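Side-chain contact in 70 kDa protein (Xanthomonas sp., PDB 4B2N), which cleaves natural rubber oxidatively, as a processive dioxygenase built as a c-type cytochrome with two covalently bound hemes: residues A[507-510]-A[511-514]. Sequence-based numbering, arbitrary orientation.
Sequences YGAW and ATAP
Trp510 folds its indole over the methyl of the very next residue, Ala511, at the middle of two overlapping beta turns, Gly508–Ala511 and Ala509–Thr512. They lie in the buried loop between strand 500-502 and helix 524-528, in the cytochrome c-like part of RoxA, where the Ala509 side chain comes within about 5 Å of a bound heme c. From Trp510 CB, a chi1 of 79° puts CG between the backbone N and the carbonyl carbon, swinging the ring back above the peptide that leads into Ala511. CB and CG hang beside Ala511 N, with CG 3.2 Å from that N; CD1 stands farther from it. Further on, CD2 meets Ala511 CB at 3.6 Å, while CE3 lies nearer Ala511 CA. CE2, CZ2, CH2 and CZ3 complete the ring around the same methyl, so the six-membered ring receives Ala511 CB over its centre in a CH-pi contact, 3.4 Å from the centroid and only 7° off the normal. NE1, in the five-membered ring, donates to Ala349 O, a bond that helps fix the indole's rotation. Tyr351 meets the indole edge-to-face.

The turns are closed by the backbone: Ala511 N gives a hydrogen bond to Gly508 O at 2.9 Å, and Thr512 N a longer one to Ala509 O at 3.3 Å. Gly508, at a positive phi, leads the chain into the first turn. Ala509 O also bonds to the hydroxyl of Tyr515, and Thr512 OG1 comes near the same oxygen, a weak approach at best. The other branch of Thr512 turns to the neighbouring carbonyl, its CG2 resting 3.5 Å from Gly508 O.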
ATOM      1  N   TYR A 507      -7.074  -4.379 -13.506  1.00 17.40           N
ATOM      2  CA  TYR A 507      -7.631  -3.096 -13.864  1.00 18.11           C
ATOM      3  C   TYR A 507      -6.596  -2.044 -13.521  1.00 16.51           C
ATOM      4  O   TYR A 507      -6.204  -1.931 -12.385  1.00 18.22           O
ATOM      5  CB  TYR A 507      -8.882  -2.814 -13.024  1.00 15.56           C
ATOM      6  CG  TYR A 507     -10.089  -3.704 -13.347  1.00 16.67           C
ATOM      7  CD1 TYR A 507     -10.510  -3.928 -14.683  1.00 18.14           C
ATOM      8  CD2 TYR A 507     -10.830  -4.245 -12.322  1.00 16.71           C
ATOM      9  CE1 TYR A 507     -11.638  -4.714 -14.962  1.00 18.01           C
ATOM     10  CE2 TYR A 507     -11.951  -5.041 -12.560  1.00 17.56           C
ATOM     11  CZ  TYR A 507     -12.388  -5.229 -13.894  1.00 18.34           C
ATOM     12  OH  TYR A 507     -13.532  -5.987 -14.126  1.00 16.66           O
ATOM     13  N   GLY A 508      -6.183  -1.227 -14.471  1.00 17.22           N
ATOM     14  CA  GLY A 508      -5.318  -0.069 -14.057  1.00 15.70           C
ATOM     15  C   GLY A 508      -3.857  -0.488 -14.106  1.00 16.00           C
ATOM     16  O   GLY A 508      -2.961   0.350 -14.098  1.00 16.26           O
ATOM     17  N   ALA A 509      -3.582  -1.789 -14.197  1.00 16.94           N
ATOM     18  CA  ALA A 509      -2.205  -2.271 -14.048  1.00 17.01           C
ATOM     19  C   ALA A 509      -1.322  -1.755 -15.171  1.00 16.50           C
ATOM     20  O   ALA A 509      -0.115  -1.704 -15.035  1.00 18.00           O
ATOM     21  CB  ALA A 509      -2.175  -3.790 -14.054  1.00 17.12           C
ATOM     22  N   TRP A 510      -1.916  -1.398 -16.299  1.00 16.97           N
ATOM     23  CA  TRP A 510      -1.155  -0.739 -17.364  1.00 17.10           C
ATOM     24  C   TRP A 510      -0.284   0.412 -16.881  1.00 17.26           C
ATOM     25  O   TRP A 510       0.827   0.685 -17.414  1.00 19.46           O
ATOM     26  CB  TRP A 510      -2.173  -0.308 -18.460  1.00 17.68           C
ATOM     27  CG  TRP A 510      -2.982   0.975 -18.179  1.00 17.18           C
ATOM     28  CD1 TRP A 510      -4.325   1.073 -17.762  1.00 16.92           C
ATOM     29  CD2 TRP A 510      -2.506   2.355 -18.192  1.00 18.11           C
ATOM     30  NE1 TRP A 510      -4.715   2.364 -17.598  1.00 17.18           N
ATOM     31  CE2 TRP A 510      -3.680   3.195 -17.822  1.00 17.50           C
ATOM     32  CE3 TRP A 510      -1.313   2.982 -18.550  1.00 18.47           C
ATOM     33  CZ2 TRP A 510      -3.626   4.551 -17.784  1.00 17.98           C
ATOM     34  CZ3 TRP A 510      -1.271   4.379 -18.452  1.00 18.71           C
ATOM     35  CH2 TRP A 510      -2.407   5.135 -18.105  1.00 18.13           C
ATOM     36  N   ALA A 511      -0.765   1.097 -15.831  1.00 16.74           N
ATOM     37  CA  ALA A 511      -0.211   2.341 -15.355  1.00 15.78           C
ATOM     38  C   ALA A 511       0.730   2.206 -14.145  1.00 15.26           C
ATOM     39  O   ALA A 511       1.400   3.203 -13.728  1.00 16.84           O
ATOM     40  CB  ALA A 511      -1.368   3.254 -14.944  1.00 16.14           C
ATOM     41  N   THR A 512       0.723   1.049 -13.510  1.00 15.41           N
ATOM     42  CA  THR A 512       1.268   0.926 -12.144  1.00 14.36           C
ATOM     43  C   THR A 512       2.616   0.237 -12.083  1.00 14.12           C
ATOM     44  O   THR A 512       2.978  -0.336 -11.049  1.00 13.36           O
ATOM     45  CB  THR A 512       0.261   0.261 -11.185  1.00 14.57           C
ATOM     46  OG1 THR A 512       0.051  -1.102 -11.619  1.00 15.23           O
ATOM     47  CG2 THR A 512      -1.112   0.976 -11.238  1.00 14.87           C
ATOM     48  N   ALA A 513       3.403   0.286 -13.155  1.00 13.89           N
ATOM     49  CA  ALA A 513       4.739  -0.298 -13.048  1.00 14.54           C
ATOM     50  C   ALA A 513       5.582   0.527 -11.970  1.00 15.36           C
ATOM     51  O   ALA A 513       5.331   1.701 -11.744  1.00 15.78           O
ATOM     52  CB  ALA A 513       5.409  -0.278 -14.435  1.00 14.56           C
ATOM     53  N   PRO A 514       6.564  -0.111 -11.292  1.00 15.72           N
ATOM     54  CA  PRO A 514       6.952  -1.525 -11.454  1.00 14.73           C
ATOM     55  C   PRO A 514       6.061  -2.510 -10.660  1.00 14.85           C
ATOM     56  O   PRO A 514       5.187  -2.102  -9.844  1.00 13.28           O
ATOM     57  CB  PRO A 514       8.372  -1.530 -10.890  1.00 14.91           C
ATOM     58  CG  PRO A 514       8.385  -0.447  -9.795  1.00 13.38           C
ATOM     59  CD  PRO A 514       7.456   0.611 -10.337  1.00 14.65           C
TER